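Local atomic coordinates of regulatory protein, TetR family (Rhodobacter sphaeroides 2.4.1, PDB entry 3BRU), a protein that represses transcription of its own operon, probably by binding two operator sequences in the promoter. Residues Glu116-Gly127 and Ala196-His206; Trp155-Arg164 and Pro178-Trp186. All blocks are in the same frame, centred on the assembly; numbering follows the deposited sequence. Where two conformers were deposited one is given.

Interaction 1. Residues Glu116-Gly127 and Ala196-His206; sequences EEGMARHGFRRG and AKLELRPDPLH
A196, near the end of helix 178-199, sets its CB 3.9 Å from the CE of selenomethionine M119, brought there by the bend at chi3. One residue on, K197 lies against the turn that follows helix 104-120: its CA makes a CA-H...O contact with F124 O at 3.2 Å and an angle of 156°, and its CD and CE run past R125 O and the backbone of G127. The ammonium group turns to Q135 of the second subunit. L200 takes positive phi where the helix stops, and its CD2 lies 3.6 Å from F124 O. Beyond it, the R201 backbone passes over one face of the F124 ring. P202 follows over the rim of that face, its CB 3.6 Å from F124 CZ, while M119 C and A120 CA back the opposite face; the ring is thus clamped between its own helix end and the incoming loop. L205 reaches the ring edge with CD1, the same methyl that touches E116 CG. Last comes H206, whose NE2 donates to E116 OE2 (2.9 Å, 152°) on the syn side of the carboxylate, tilted out of both planes. E116 reaches the imidazole with an extended chain, CG anti to the backbone N (chi1 178°). A Schellman motif shapes 116-127, with G123 at C-prime and F124 N bonded to M119 O. These contacts tie the end of helix 104-120 to the bend between helices 178-199 and 203-212, and the loop at R125-G127 rests against helix 31-45 of the DNA-binding domain, where G127 bonds to the T44 backbone.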
# COMPACT_ATOMS: atom_id res chain seq x y z
N GLU A 116 5.21 -14.50 5.26
CA GLU A 116 4.98 -15.14 3.95
C GLU A 116 4.29 -16.51 4.04
O GLU A 116 3.38 -16.82 3.24
CB GLU A 116 6.30 -15.28 3.20
CG GLU A 116 6.18 -15.98 1.84
CD GLU A 116 7.51 -16.08 1.08
OE1 GLU A 116 8.49 -15.35 1.47
OE2 GLU A 116 7.59 -16.90 0.12
N GLU A 117 4.72 -17.33 5.00
CA GLU A 117 4.08 -18.62 5.26
C GLU A 117 2.61 -18.47 5.62
O GLU A 117 1.77 -19.26 5.16
CB GLU A 117 4.82 -19.39 6.36
CG GLU A 117 6.15 -19.98 5.86
CD GLU A 117 7.13 -20.38 7.00
OE1 GLU A 117 6.81 -20.16 8.20
OE2 GLU A 117 8.22 -20.94 6.67
N GLY A 118 2.31 -17.47 6.44
CA GLY A 118 0.94 -17.13 6.77
C GLY A 118 0.16 -16.76 5.53
O GLY A 118 -0.91 -17.29 5.30
N MSE A 119 0.69 -15.84 4.72
CA MSE A 119 0.01 -15.42 3.48
C MSE A 119 -0.18 -16.57 2.48
O MSE A 119 -1.20 -16.60 1.78
CB MSE A 119 0.75 -14.28 2.79
CG MSE A 119 0.65 -12.90 3.43
SE MSE A 119 1.41 -11.64 2.11
CE MSE A 119 -0.06 -11.64 0.73
N ALA A 120 0.80 -17.47 2.40
CA ALA A 120 0.77 -18.63 1.49
C ALA A 120 -0.38 -19.63 1.77
O ALA A 120 -0.80 -20.35 0.85
CB ALA A 120 2.13 -19.35 1.51
N ARG A 121 -0.87 -19.66 3.02
CA ARG A 121 -1.95 -20.54 3.45
C ARG A 121 -3.26 -20.27 2.74
O ARG A 121 -4.10 -21.17 2.59
CB ARG A 121 -2.25 -20.32 4.93
CG ARG A 121 -1.41 -21.03 5.85
CD ARG A 121 -1.85 -20.77 7.27
NE ARG A 121 -0.64 -20.74 8.09
CZ ARG A 121 -0.44 -19.91 9.10
NH1 ARG A 121 -1.40 -19.07 9.45
NH2 ARG A 121 0.71 -19.91 9.75
N HIS A 122 -3.48 -19.00 2.37
CA HIS A 122 -4.71 -18.62 1.72
C HIS A 122 -4.44 -18.09 0.35
O HIS A 122 -5.09 -17.16 -0.09
CB HIS A 122 -5.48 -17.60 2.57
CG HIS A 122 -5.70 -18.05 3.98
ND1 HIS A 122 -6.58 -19.07 4.32
CD2 HIS A 122 -5.10 -17.66 5.14
CE1 HIS A 122 -6.52 -19.28 5.63
NE2 HIS A 122 -5.64 -18.44 6.15
N GLY A 123 -3.49 -18.71 -0.34
CA GLY A 123 -3.09 -18.32 -1.70
C GLY A 123 -2.71 -16.86 -1.95
O GLY A 123 -2.89 -16.39 -3.07
N PHE A 124 -2.18 -16.14 -0.95
CA PHE A 124 -1.88 -14.69 -1.07
C PHE A 124 -3.09 -13.80 -1.31
O PHE A 124 -2.93 -12.69 -1.78
CB PHE A 124 -0.76 -14.41 -2.09
CG PHE A 124 0.52 -15.11 -1.74
CD1 PHE A 124 1.44 -14.51 -0.89
CD2 PHE A 124 0.76 -16.41 -2.19
CE1 PHE A 124 2.59 -15.19 -0.50
CE2 PHE A 124 1.91 -17.09 -1.81
CZ PHE A 124 2.82 -16.46 -0.95
N ARG A 125 -4.28 -14.28 -0.97
CA ARG A 125 -5.52 -13.52 -1.11
C ARG A 125 -5.76 -12.59 0.10
O ARG A 125 -6.59 -11.69 0.04
CB ARG A 125 -6.70 -14.48 -1.28
CG ARG A 125 -6.74 -15.17 -2.65
CD ARG A 125 -7.96 -16.09 -2.79
NE ARG A 125 -7.95 -17.13 -1.74
CZ ARG A 125 -7.52 -18.39 -1.86
NH1 ARG A 125 -7.04 -18.88 -3.01
NH2 ARG A 125 -7.56 -19.18 -0.79
N ARG A 126 -5.02 -12.81 1.19
CA ARG A 126 -5.21 -12.03 2.40
C ARG A 126 -3.96 -11.27 2.77
O ARG A 126 -2.85 -11.84 2.91
CB ARG A 126 -5.62 -12.93 3.56
CG ARG A 126 -7.01 -13.55 3.42
CD ARG A 126 -7.35 -14.34 4.69
NE ARG A 126 -8.52 -15.16 4.42
CZ ARG A 126 -8.88 -16.21 5.16
NH1 ARG A 126 -8.16 -16.55 6.22
NH2 ARG A 126 -9.96 -16.91 4.83
N GLY A 127 -4.14 -9.97 2.97
CA GLY A 127 -3.03 -9.10 3.27
C GLY A 127 -3.05 -8.61 4.69
O GLY A 127 -3.57 -9.27 5.61
N ALA A 196 2.09 -8.50 -3.39
CA ALA A 196 1.92 -9.96 -3.27
C ALA A 196 0.44 -10.37 -3.37
O ALA A 196 0.11 -11.33 -4.01
CB ALA A 196 2.57 -10.52 -1.98
N LYS A 197 -0.43 -9.61 -2.74
CA LYS A 197 -1.89 -9.83 -2.86
C LYS A 197 -2.51 -9.51 -4.26
O LYS A 197 -3.37 -10.22 -4.74
CB LYS A 197 -2.60 -9.07 -1.73
CG LYS A 197 -4.08 -9.23 -1.72
CD LYS A 197 -4.63 -8.98 -0.32
CE LYS A 197 -4.20 -7.60 0.27
NZ LYS A 197 -4.68 -6.45 -0.52
N LEU A 198 -2.04 -8.44 -4.89
CA LEU A 198 -2.31 -8.17 -6.30
C LEU A 198 -1.80 -9.27 -7.28
O LEU A 198 -2.52 -9.68 -8.18
CB LEU A 198 -1.75 -6.79 -6.69
CG LEU A 198 -1.84 -6.45 -8.17
CD1 LEU A 198 -3.27 -6.33 -8.60
CD2 LEU A 198 -1.13 -5.17 -8.49
N GLU A 199 -0.55 -9.69 -7.15
CA GLU A 199 0.02 -10.67 -8.07
C GLU A 199 -0.28 -12.13 -7.71
O GLU A 199 -0.06 -13.03 -8.53
CB GLU A 199 1.54 -10.46 -8.23
CG GLU A 199 1.83 -9.15 -8.98
CD GLU A 199 3.29 -8.73 -8.98
OE1 GLU A 199 4.18 -9.60 -9.22
OE2 GLU A 199 3.54 -7.50 -8.75
N LEU A 200 -0.80 -12.34 -6.50
CA LEU A 200 -1.09 -13.67 -5.95
C LEU A 200 0.13 -14.57 -5.94
O LEU A 200 0.04 -15.71 -6.39
CB LEU A 200 -2.27 -14.35 -6.69
CG LEU A 200 -3.57 -13.55 -6.60
CD1 LEU A 200 -4.66 -14.13 -7.50
CD2 LEU A 200 -4.03 -13.46 -5.13
N ARG A 201 1.26 -14.04 -5.46
CA ARG A 201 2.52 -14.77 -5.39
C ARG A 201 3.52 -14.07 -4.44
O ARG A 201 3.39 -12.87 -4.17
CB ARG A 201 3.13 -14.90 -6.78
CG ARG A 201 3.58 -13.57 -7.39
CD ARG A 201 3.89 -13.75 -8.85
NE ARG A 201 4.49 -12.54 -9.40
CZ ARG A 201 5.19 -12.49 -10.53
NH1 ARG A 201 5.39 -13.60 -11.24
NH2 ARG A 201 5.70 -11.33 -10.93
N PRO A 202 4.54 -14.81 -3.94
CA PRO A 202 5.44 -14.16 -2.97
C PRO A 202 6.57 -13.31 -3.57
O PRO A 202 7.28 -12.66 -2.83
CB PRO A 202 6.01 -15.35 -2.20
CG PRO A 202 6.09 -16.44 -3.22
CD PRO A 202 4.91 -16.22 -4.17
N ASP A 203 6.69 -13.26 -4.89
CA ASP A 203 7.80 -12.58 -5.56
C ASP A 203 8.09 -11.15 -5.08
O ASP A 203 9.25 -10.83 -4.90
CB ASP A 203 7.60 -12.59 -7.07
CG ASP A 203 7.30 -13.99 -7.61
OD1 ASP A 203 6.61 -14.78 -6.90
OD2 ASP A 203 7.76 -14.31 -8.75
N PRO A 204 7.04 -10.29 -4.93
CA PRO A 204 7.30 -8.93 -4.43
C PRO A 204 7.86 -8.89 -3.01
O PRO A 204 8.57 -7.94 -2.67
CB PRO A 204 5.92 -8.26 -4.49
CG PRO A 204 5.13 -9.10 -5.45
CD PRO A 204 5.60 -10.49 -5.23
N LEU A 205 7.54 -9.91 -2.20
CA LEU A 205 8.10 -10.04 -0.89
C LEU A 205 9.59 -10.27 -0.98
O LEU A 205 10.34 -9.63 -0.25
CB LEU A 205 7.43 -11.19 -0.12
CG LEU A 205 5.91 -11.11 0.04
CD1 LEU A 205 5.41 -12.32 0.86
CD2 LEU A 205 5.50 -9.78 0.68
N HIS A 206 10.01 -11.19 -1.87
CA HIS A 206 11.41 -11.56 -1.96
C HIS A 206 12.20 -10.40 -2.55
O HIS A 206 13.33 -10.10 -2.14
CB HIS A 206 11.61 -12.80 -2.84
CG HIS A 206 10.82 -14.01 -2.41
ND1 HIS A 206 10.48 -15.02 -3.29
CD2 HIS A 206 10.32 -14.37 -1.21
CE1 HIS A 206 9.82 -15.96 -2.64
NE2 HIS A 206 9.69 -15.58 -1.38

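Interaction 2. Residues Trp155-Arg164 and Pro178-Trp186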
# COMPACT_ATOMS: atom_id res chain seq x y z
N TRP A 155 4.75 -1.07 15.66
CA TRP A 155 5.58 -1.96 14.89
C TRP A 155 6.95 -1.36 14.61
O TRP A 155 7.99 -2.06 14.73
CB TRP A 155 4.87 -2.32 13.61
CG TRP A 155 3.59 -3.09 13.80
CD1 TRP A 155 3.14 -3.72 14.95
CD2 TRP A 155 2.60 -3.35 12.80
NE1 TRP A 155 1.92 -4.33 14.72
CE2 TRP A 155 1.57 -4.12 13.41
CE3 TRP A 155 2.47 -3.00 11.44
CZ2 TRP A 155 0.43 -4.54 12.71
CZ3 TRP A 155 1.34 -3.42 10.73
CH2 TRP A 155 0.33 -4.18 11.37
N GLN A 156 6.96 -0.07 14.25
CA GLN A 156 8.18 0.68 13.98
C GLN A 156 9.08 0.83 15.21
O GLN A 156 10.28 0.67 15.10
CB GLN A 156 7.82 2.08 13.42
CG GLN A 156 7.42 2.07 11.96
CD GLN A 156 6.89 3.41 11.44
OE1 GLN A 156 6.33 3.46 10.35
NE2 GLN A 156 7.06 4.49 12.21
N ARG A 157 8.50 1.10 16.37
CA ARG A 157 9.26 1.17 17.63
C ARG A 157 9.92 -0.18 17.99
O ARG A 157 11.04 -0.22 18.52
CB ARG A 157 8.34 1.55 18.78
CG ARG A 157 8.48 2.93 19.26
CD ARG A 157 7.56 3.20 20.49
NE ARG A 157 6.17 3.45 20.08
CZ ARG A 157 5.15 2.66 20.37
NH1 ARG A 157 5.31 1.55 21.12
NH2 ARG A 157 3.95 2.98 19.90
N ARG A 158 9.22 -1.28 17.74
CA ARG A 158 9.80 -2.59 18.05
C ARG A 158 10.97 -2.90 17.12
O ARG A 158 11.98 -3.45 17.53
CB ARG A 158 8.74 -3.69 17.97
CG ARG A 158 7.64 -3.55 19.00
CD ARG A 158 6.72 -4.77 18.96
NE ARG A 158 7.39 -5.97 19.47
CZ ARG A 158 6.78 -7.12 19.76
NH1 ARG A 158 5.46 -7.26 19.60
NH2 ARG A 158 7.50 -8.13 20.24
N THR A 159 10.82 -2.48 15.86
CA THR A 159 11.79 -2.72 14.79
C THR A 159 13.06 -1.86 14.96
O THR A 159 14.15 -2.37 14.76
CB THR A 159 11.11 -2.52 13.43
OG1 THR A 159 9.93 -3.31 13.43
CG2 THR A 159 11.99 -2.95 12.26
N ALA A 160 12.90 -0.59 15.32
CA ALA A 160 14.04 0.28 15.64
C ALA A 160 14.84 -0.28 16.80
O ALA A 160 16.06 -0.25 16.78
CB ALA A 160 13.57 1.66 15.94
N GLN A 161 14.15 -0.81 17.80
CA GLN A 161 14.83 -1.44 18.94
C GLN A 161 15.65 -2.64 18.45
O GLN A 161 16.80 -2.80 18.83
CB GLN A 161 13.84 -1.82 20.01
CG GLN A 161 14.46 -2.40 21.27
CD GLN A 161 13.46 -3.27 22.06
OE1 GLN A 161 12.25 -3.28 21.77
NE2 GLN A 161 13.97 -3.99 23.07
N LEU A 162 15.07 -3.44 17.54
CA LEU A 162 15.78 -4.53 16.87
C LEU A 162 17.04 -4.02 16.18
O LEU A 162 18.13 -4.60 16.37
CB LEU A 162 14.87 -5.21 15.86
CG LEU A 162 15.38 -6.52 15.23
CD1 LEU A 162 15.96 -7.40 16.33
CD2 LEU A 162 14.25 -7.28 14.53
N PHE A 163 16.88 -2.95 15.39
CA PHE A 163 17.99 -2.29 14.71
C PHE A 163 19.05 -1.72 15.67
O PHE A 163 20.22 -1.77 15.35
CB PHE A 163 17.53 -1.22 13.70
CG PHE A 163 16.74 -1.76 12.52
CD1 PHE A 163 17.01 -3.02 11.99
CD2 PHE A 163 15.74 -1.00 11.93
CE1 PHE A 163 16.25 -3.52 10.89
CE2 PHE A 163 15.01 -1.48 10.83
CZ PHE A 163 15.26 -2.75 10.31
N ARG A 164 18.65 -1.15 16.82
CA ARG A 164 19.64 -0.72 17.82
C ARG A 164 20.46 -1.88 18.35
O ARG A 164 21.65 -1.75 18.58
CB ARG A 164 19.01 0.04 18.98
CG ARG A 164 18.79 1.48 18.69
CD ARG A 164 18.41 2.30 19.94
NE ARG A 164 17.12 1.85 20.46
CZ ARG A 164 15.93 2.23 20.01
NH1 ARG A 164 15.85 3.13 19.01
NH2 ARG A 164 14.83 1.69 20.56
N PRO A 178 18.54 3.94 13.23
CA PRO A 178 17.61 2.80 13.45
C PRO A 178 16.13 3.19 13.30
O PRO A 178 15.35 2.38 12.78
CB PRO A 178 17.93 2.30 14.86
CG PRO A 178 18.82 3.31 15.49
CD PRO A 178 19.44 4.15 14.39
N ASP A 179 15.75 4.40 13.69
CA ASP A 179 14.34 4.81 13.55
C ASP A 179 13.92 5.02 12.09
O ASP A 179 12.78 4.67 11.72
CB ASP A 179 14.08 6.09 14.33
CG ASP A 179 14.16 5.88 15.81
OD1 ASP A 179 13.41 5.01 16.34
OD2 ASP A 179 14.98 6.60 16.45
N ALA A 180 14.80 5.64 11.30
CA ALA A 180 14.57 5.91 9.87
C ALA A 180 14.50 4.61 9.07
O ALA A 180 13.64 4.40 8.20
CB ALA A 180 15.68 6.85 9.29
N LEU A 181 15.40 3.71 9.41
CA LEU A 181 15.41 2.40 8.78
C LEU A 181 14.15 1.57 9.15
O LEU A 181 13.52 0.95 8.27
CB LEU A 181 16.70 1.69 9.14
CG LEU A 181 17.14 0.67 8.11
CD1 LEU A 181 17.38 1.33 6.77
CD2 LEU A 181 18.37 -0.04 8.64
N ALA A 182 13.73 1.64 10.41
CA ALA A 182 12.51 0.97 10.86
C ALA A 182 11.28 1.49 10.11
O ALA A 182 10.40 0.73 9.76
CB ALA A 182 12.31 1.11 12.37
N GLU A 183 11.24 2.82 9.88
CA GLU A 183 10.15 3.42 9.18
C GLU A 183 10.22 3.01 7.71
O GLU A 183 9.20 2.65 7.13
CB GLU A 183 10.14 4.94 9.32
CG GLU A 183 8.88 5.53 8.67
CD GLU A 183 8.80 7.04 8.74
OE1 GLU A 183 9.81 7.68 9.11
OE2 GLU A 183 7.72 7.59 8.40
N ALA A 184 11.40 3.08 7.11
CA ALA A 184 11.52 2.63 5.73
C ALA A 184 11.16 1.14 5.57
O ALA A 184 10.46 0.82 4.62
CB ALA A 184 12.88 2.92 5.15
N PHE A 185 11.58 0.26 6.50
CA PHE A 185 11.12 -1.15 6.49
C PHE A 185 9.58 -1.29 6.43
O PHE A 185 9.07 -2.02 5.58
CB PHE A 185 11.65 -2.00 7.67
CG PHE A 185 11.20 -3.45 7.61
CD1 PHE A 185 11.90 -4.38 6.87
CD2 PHE A 185 10.02 -3.85 8.22
CE1 PHE A 185 11.46 -5.72 6.77
CE2 PHE A 185 9.56 -5.18 8.12
CZ PHE A 185 10.30 -6.12 7.39
N TRP A 186 8.86 -0.62 7.33
CA TRP A 186 7.39 -0.76 7.38
C TRP A 186 6.65 -0.12 6.20
O TRP A 186 5.62 -0.67 5.73
CB TRP A 186 6.82 -0.37 8.76
CG TRP A 186 7.13 -1.48 9.75
CD1 TRP A 186 8.16 -1.51 10.64
CD2 TRP A 186 6.47 -2.75 9.84
NE1 TRP A 186 8.18 -2.73 11.30
CE2 TRP A 186 7.15 -3.51 10.83
CE3 TRP A 186 5.36 -3.33 9.18
CZ2 TRP A 186 6.74 -4.80 11.20
CZ3 TRP A 186 4.97 -4.62 9.54
CH2 TRP A 186 5.66 -5.34 10.54
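W186 and T159 meet through the one hydrogen bond between the two segments: NE1 donates to T159 OG1 at 2.8 Å, almost straight (172°) and in the indole plane. T159 holds OG1 beside its backbone N (chi1 -52°), from where the hydroxyl donates back to W155 O. This fixes its proton and leaves the oxygen to receive the indole N-H. W155 lays its CB over one face of the W186 six-membered ring, 4.0 Å from the centroid, and the two six-membered rings meet obliquely. A phenylalanine in place of W186 would probably leave T159 OG1 without its indole donor and part of the W155 surface uncovered. The CB of A182 enters as a knob among Q156, T159, A160 and F163, 3.8 Å from A160 CB. The F163 ring turns its edge to P178 O and A182 N and takes L181 CD2 over the centre of one face, 4.3 Å from the centroid. R164 lies across P178 at about a right angle, CG to CG 3.7 Å. Q156 runs extended past W186 to E183, but its OE1 bonds to R195 of the second subunit, and E183 bonds to S207 there. The axes of the two segments come within 8.1 Å, with 129° between their N-to-C directions, nearer antiparallel; helix 74-97 packs on W155 and T159, helix 104-120 on L162 and F185, and helix 203-212 on L181 and A184.

In the fold
Both contacts draw on helix 178-199: interaction 2 uses its first nine residues and interaction 1 its last residues together with the start of helix 203-212. Their centres lie 23 Å apart and their nearest atoms about 8 Å, so they do not touch. Along the chain, interaction 2 is nested inside the loop closed by interaction 1, and all four segments belong to the TetR-like C-terminal region. Each also meets the second subunit, and there the two are tied directly: P204 of interaction 1 packs on E183 of interaction 2 in the second subunit. Interaction 1 also touches helix 31-45, in the same HTH tetR-type region as the predicted DNA-binding motif at residues 52-71.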